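Local atomic coordinates of protein Niban 2 (PDB entry 7CTP), a protein that may suppress apoptosis and promote melanoma cell invasion, and is represented here by the part that carries its PH domain and long helices. Residues A[29-34]-A[288-293]; A[33-38]-A[201-206]. All coordinates share one frame; numbering follows the deposited sequence.

How the interactions relate
Both contacts are made by the same long N-terminal helix, 10-48, and their centres lie about 9 Å apart on one side of the chain's centre. Interaction 1 sets residues 29-34 beside 288-293 of the very long helix 260-337; interaction 2 starts one turn further on, sharing Asp-33 and Gln-34, and meets the start of helix 204-218. Along the chain 29-34 and the overlapping 33-38 come first, then 201-206, then 288-293; the strands of the PH-domain sheet, from 70 to 173, are threaded between helix 10-48 and residues 201-206. The contacts merge where Val-293 CG2 packs on Tyr-35 CE1 at 3.8 Å, so helices 10-48, 204-218 and 260-337 pack against one another here.

Interaction 1 of 2, residues A[29-34]-A[288-293]; sequences QFYEDQ and EVLSKV
Val-289 CG1 touches both Tyr-31 and Glu-32. It sits at the edge of the tyrosine ring, 3.9 Å from Tyr-31 CD2, and lies 3.7 Å from Glu-32 CG. With CG anti to the backbone N (chi1 178°), Tyr-31 reaches across to helix 260-337, and its OH comes to 3.5 Å from Leu-290 CD1. Val-293 fills in one turn on, its CG2 approaching the ring obliquely. Phe-286 adds an edge-to-face ring contact to this buried, apolar side.

The outer side is more open and polar. Glu-32 stretches out beyond CG, and Lys-292, bent at chi3, crosses it at about a right angle. Lys-292 NZ donates to Glu-32 OE2 at 2.8 Å in a salt bridge, on the syn side but 30° out of the carboxylate plane. Were Glu-32 replaced, with an alanine in its place, the Lys-292 ammonium would probably be left without its carboxylate mate and Val-289 CG1 without the aliphatic cover of the glutamate's CG. The segment axes approach to 11.0 Å and cross at only -21°, running the same way: nearly parallel helix packing, apolar within and with a salt bridge on the outer side, in a mainly helical body.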
loop_
_atom_site.group_PDB
_atom_site.type_symbol
_atom_site.label_atom_id
_atom_site.label_comp_id
_atom_site.label_asym_id
_atom_site.label_seq_id
_atom_site.Cartn_x
_atom_site.Cartn_y
_atom_site.Cartn_z
ATOM N N GLN A 29 15.667 -5.155 15.775
ATOM C CA GLN A 29 15.353 -5.985 16.940
ATOM C C GLN A 29 13.870 -6.332 16.977
ATOM O O GLN A 29 13.502 -7.487 17.221
ATOM C CB GLN A 29 15.773 -5.282 18.233
ATOM C CG GLN A 29 17.270 -5.044 18.356
ATOM C CD GLN A 29 17.640 -4.236 19.592
ATOM O OE1 GLN A 29 17.064 -3.176 19.862
ATOM N NE2 GLN A 29 18.606 -4.735 20.352
ATOM N N PHE A 30 12.998 -5.351 16.716
ATOM C CA PHE A 30 11.572 -5.658 16.576
ATOM C C PHE A 30 11.327 -6.647 15.442
ATOM O O PHE A 30 10.488 -7.552 15.562
ATOM C CB PHE A 30 10.766 -4.378 16.322
ATOM C CG PHE A 30 10.545 -3.536 17.550
ATOM C CD1 PHE A 30 9.591 -3.895 18.492
ATOM C CD2 PHE A 30 11.266 -2.367 17.743
ATOM C CE1 PHE A 30 9.381 -3.106 19.622
ATOM C CE2 PHE A 30 11.058 -1.576 18.874
ATOM C CZ PHE A 30 10.115 -1.951 19.810
ATOM N N TYR A 31 12.041 -6.485 14.326
ATOM C CA TYR A 31 11.823 -7.342 13.164
ATOM C C TYR A 31 12.228 -8.789 13.455
ATOM O O TYR A 31 11.465 -9.725 13.172
ATOM C CB TYR A 31 12.594 -6.787 11.964
ATOM C CG TYR A 31 12.476 -7.632 10.734
ATOM C CD1 TYR A 31 11.312 -7.630 9.985
ATOM C CD2 TYR A 31 13.518 -8.458 10.332
ATOM C CE1 TYR A 31 11.188 -8.413 8.858
ATOM C CE2 TYR A 31 13.401 -9.246 9.215
ATOM C CZ TYR A 31 12.242 -9.222 8.483
ATOM O OH TYR A 31 12.117 -9.999 7.368
ATOM N N GLU A 32 13.424 -8.995 14.017
ATOM C CA GLU A 32 13.853 -10.354 14.336
ATOM C C GLU A 32 12.921 -10.999 15.354
ATOM O O GLU A 32 12.622 -12.196 15.253
ATOM C CB GLU A 32 15.299 -10.361 14.840
ATOM C CG GLU A 32 16.324 -10.060 13.743
ATOM C CD GLU A 32 17.762 -10.355 14.163
ATOM O OE1 GLU A 32 18.040 -11.493 14.613
ATOM O OE2 GLU A 32 18.615 -9.453 14.014
ATOM N N ASP A 33 12.428 -10.220 16.320
ATOM C CA ASP A 33 11.451 -10.755 17.268
ATOM C C ASP A 33 10.160 -11.148 16.560
ATOM O O ASP A 33 9.599 -12.219 16.825
ATOM C CB ASP A 33 11.166 -9.737 18.372
ATOM C CG ASP A 33 12.237 -9.705 19.446
ATOM O OD1 ASP A 33 13.107 -10.604 19.463
ATOM O OD2 ASP A 33 12.212 -8.769 20.273
ATOM N N GLN A 34 9.684 -10.300 15.639
ATOM C CA GLN A 34 8.423 -10.578 14.951
ATOM C C GLN A 34 8.537 -11.762 14.000
ATOM O O GLN A 34 7.537 -12.432 13.740
ATOM C CB GLN A 34 7.951 -9.355 14.154
ATOM C CG GLN A 34 7.301 -8.235 14.969
ATOM C CD GLN A 34 6.171 -8.714 15.879
ATOM O OE1 GLN A 34 5.217 -9.344 15.425
ATOM N NE2 GLN A 34 6.288 -8.419 17.173
ATOM N N GLU A 288 20.864 -7.446 5.142
ATOM C CA GLU A 288 21.727 -8.272 5.980
ATOM C C GLU A 288 20.901 -9.121 6.939
ATOM O O GLU A 288 21.119 -10.334 7.062
ATOM C CB GLU A 288 22.714 -7.394 6.748
ATOM C CG GLU A 288 23.659 -8.171 7.658
ATOM C CD GLU A 288 24.574 -7.253 8.451
ATOM O OE1 GLU A 288 24.272 -6.042 8.544
ATOM O OE2 GLU A 288 25.598 -7.743 8.977
ATOM N N VAL A 289 19.928 -8.503 7.609
ATOM C CA VAL A 289 19.133 -9.228 8.597
ATOM C C VAL A 289 18.187 -10.209 7.912
ATOM O O VAL A 289 17.972 -11.331 8.401
ATOM C CB VAL A 289 18.385 -8.235 9.508
ATOM C CG1 VAL A 289 17.353 -8.969 10.392
ATOM C CG2 VAL A 289 19.375 -7.493 10.395
ATOM N N LEU A 290 17.620 -9.817 6.762
ATOM C CA LEU A 290 16.721 -10.711 6.029
ATOM C C LEU A 290 17.443 -11.989 5.639
ATOM O O LEU A 290 16.909 -13.089 5.807
ATOM C CB LEU A 290 16.153 -10.006 4.794
ATOM C CG LEU A 290 15.199 -10.806 3.904
ATOM C CD1 LEU A 290 13.997 -11.290 4.710
ATOM C CD2 LEU A 290 14.757 -9.969 2.702
ATOM N N SER A 291 18.682 -11.861 5.165
ATOM C CA SER A 291 19.498 -13.033 4.860
ATOM C C SER A 291 19.750 -13.871 6.107
ATOM O O SER A 291 19.723 -15.109 6.052
ATOM C CB SER A 291 20.818 -12.597 4.229
ATOM O OG SER A 291 21.655 -13.715 3.982
ATOM N N LYS A 292 19.982 -13.217 7.246
ATOM C CA LYS A 292 20.251 -13.954 8.475
ATOM C C LYS A 292 19.025 -14.727 8.938
ATOM O O LYS A 292 19.146 -15.884 9.371
ATOM C CB LYS A 292 20.741 -13.005 9.567
ATOM C CG LYS A 292 20.880 -13.656 10.943
ATOM C CD LYS A 292 21.493 -12.684 11.944
ATOM C CE LYS A 292 20.447 -11.722 12.484
ATOM N NZ LYS A 292 21.011 -10.723 13.442
ATOM N N VAL A 293 17.835 -14.120 8.868
ATOM C CA VAL A 293 16.649 -14.840 9.323
ATOM C C VAL A 293 16.303 -15.971 8.360
ATOM O O VAL A 293 15.861 -17.044 8.786
ATOM C CB VAL A 293 15.456 -13.889 9.550
ATOM C CG1 VAL A 293 15.779 -12.895 10.650
ATOM C CG2 VAL A 293 15.033 -13.172 8.274
#

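Interaction 2 of 2, residues A[33-38]-A[201-206]; sequences DQYGVA and SKVEGP
Val-203 CG1 presses onto one face of the Tyr-35 ring in a CH-pi contact, at the N-cap position where helix 204-218 begins against the flank of helix 10-48. The methyl stands 4.0 Å from the ring centroid and 22° off the normal, shifted toward the hydroxyl end, where Tyr-35 CZ is 3.7 Å away. Val-203 holds CG1 anti to the backbone N (chi1 180°), which aims this branch at the tyrosine.

The valine is the main bump, and Tyr-35 and Ala-38, one turn apart on helix 10-48, form part of the hollow that receives it; Leu-39 and Ser-42 of the same helix also touch its side chain. The small side chain of Ala-38 lets the backbones close in, with CA atoms 5.3 Å apart between Ala-38 and Val-203. Its CB also settles 3.7 Å from Val-203 O, while Pro-206 CB borders it more loosely. Glu-204 runs alongside the tyrosine, pointing the same way, with CG near the ring plane at the edge, 3.9 Å from Tyr-35 OH. The polar ends of this pair reach helix 260-337: Tyr-35 OH is hydrogen-bonded to Gln-297 OE1, and Glu-204 OE2 to Gln-294 NE2.

Within the turn, Ser-201 OG accepts the Gly-205 N-H at 2.8 Å. No direct hydrogen bond joins the two segments; instead one water spans them, donating to Ala-38 O at 2.7 Å and to Lys-202 O at 2.8 Å.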
loop_
_atom_site.group_PDB
_atom_site.type_symbol
_atom_site.label_atom_id
_atom_site.label_comp_id
_atom_site.label_asym_id
_atom_site.label_seq_id
_atom_site.Cartn_x
_atom_site.Cartn_y
_atom_site.Cartn_z
ATOM N N ASP A 33 12.428 -10.220 16.320
ATOM C CA ASP A 33 11.451 -10.755 17.268
ATOM C C ASP A 33 10.160 -11.148 16.560
ATOM O O ASP A 33 9.599 -12.219 16.825
ATOM C CB ASP A 33 11.166 -9.737 18.372
ATOM C CG ASP A 33 12.237 -9.705 19.446
ATOM O OD1 ASP A 33 13.107 -10.604 19.463
ATOM O OD2 ASP A 33 12.212 -8.769 20.273
ATOM N N GLN A 34 9.684 -10.300 15.639
ATOM C CA GLN A 34 8.423 -10.578 14.951
ATOM C C GLN A 34 8.537 -11.762 14.000
ATOM O O GLN A 34 7.537 -12.432 13.740
ATOM C CB GLN A 34 7.951 -9.355 14.154
ATOM C CG GLN A 34 7.301 -8.235 14.969
ATOM C CD GLN A 34 6.171 -8.714 15.879
ATOM O OE1 GLN A 34 5.217 -9.344 15.425
ATOM N NE2 GLN A 34 6.288 -8.419 17.173
ATOM N N TYR A 35 9.729 -12.018 13.453
ATOM C CA TYR A 35 9.836 -12.953 12.337
ATOM C C TYR A 35 9.336 -14.340 12.725
ATOM O O TYR A 35 8.541 -14.953 12.000
ATOM C CB TYR A 35 11.274 -13.034 11.836
ATOM C CG TYR A 35 11.352 -13.654 10.459
ATOM C CD1 TYR A 35 11.194 -12.881 9.317
ATOM C CD2 TYR A 35 11.532 -15.025 10.305
ATOM C CE1 TYR A 35 11.248 -13.448 8.053
ATOM C CE2 TYR A 35 11.577 -15.600 9.053
ATOM C CZ TYR A 35 11.443 -14.808 7.933
ATOM O OH TYR A 35 11.494 -15.384 6.683
ATOM N N GLY A 36 9.778 -14.846 13.876
ATOM C CA GLY A 36 9.366 -16.182 14.269
ATOM C C GLY A 36 7.895 -16.271 14.632
ATOM O O GLY A 36 7.285 -17.338 14.507
ATOM N N VAL A 37 7.317 -15.168 15.104
ATOM C CA VAL A 37 5.889 -15.147 15.400
ATOM C C VAL A 37 5.093 -15.231 14.105
ATOM O O VAL A 37 4.139 -16.008 13.986
ATOM C CB VAL A 37 5.524 -13.885 16.208
ATOM C CG1 VAL A 37 4.000 -13.776 16.384
ATOM C CG2 VAL A 37 6.237 -13.865 17.567
ATOM N N ALA A 38 5.487 -14.435 13.105
ATOM C CA ALA A 38 4.839 -14.499 11.801
ATOM C C ALA A 38 4.965 -15.887 11.189
ATOM O O ALA A 38 4.019 -16.386 10.562
ATOM C CB ALA A 38 5.437 -13.452 10.862
ATOM N N SER A 201 2.086 -12.421 0.950
ATOM C CA SER A 201 3.318 -12.844 1.601
ATOM C C SER A 201 2.979 -13.543 2.910
ATOM O O SER A 201 2.241 -13.009 3.744
ATOM C CB SER A 201 4.232 -11.646 1.859
ATOM O OG SER A 201 5.288 -12.008 2.730
ATOM N N LYS A 202 3.498 -14.756 3.081
ATOM C CA LYS A 202 3.106 -15.539 4.245
ATOM C C LYS A 202 3.813 -15.072 5.503
ATOM O O LYS A 202 3.204 -15.017 6.573
ATOM C CB LYS A 202 3.391 -17.025 4.005
ATOM C CG LYS A 202 2.731 -17.581 2.754
ATOM C CD LYS A 202 2.974 -19.074 2.617
ATOM C CE LYS A 202 1.845 -19.745 1.838
ATOM N NZ LYS A 202 0.702 -20.166 2.711
ATOM N N VAL A 203 5.097 -14.738 5.400
ATOM C CA VAL A 203 5.903 -14.548 6.600
ATOM C C VAL A 203 6.597 -13.193 6.576
ATOM O O VAL A 203 6.459 -12.407 7.517
ATOM C CB VAL A 203 6.933 -15.678 6.755
ATOM C CG1 VAL A 203 7.781 -15.469 8.004
ATOM C CG2 VAL A 203 6.213 -17.025 6.812
ATOM N N GLU A 204 7.354 -12.922 5.504
ATOM C CA GLU A 204 8.167 -11.705 5.448
ATOM C C GLU A 204 7.310 -10.449 5.541
ATOM O O GLU A 204 7.654 -9.498 6.256
ATOM C CB GLU A 204 8.992 -11.690 4.164
ATOM C CG GLU A 204 10.165 -12.653 4.171
ATOM C CD GLU A 204 10.944 -12.618 2.868
ATOM O OE1 GLU A 204 10.862 -11.597 2.144
ATOM O OE2 GLU A 204 11.633 -13.614 2.572
ATOM N N GLY A 205 6.205 -10.413 4.798
ATOM C CA GLY A 205 5.318 -9.271 4.792
ATOM C C GLY A 205 4.754 -8.929 6.157
ATOM O O GLY A 205 4.952 -7.822 6.670
ATOM N N PRO A 206 4.026 -9.873 6.771
ATOM C CA PRO A 206 3.491 -9.612 8.118
ATOM C C PRO A 206 4.557 -9.318 9.160
ATOM O O PRO A 206 4.337 -8.476 10.035
ATOM C CB PRO A 206 2.727 -10.909 8.445
ATOM C CG PRO A 206 2.355 -11.462 7.118
ATOM C CD PRO A 206 3.501 -11.130 6.202
HETATM O O HOH W 1 2.338 -14.728 9.256
#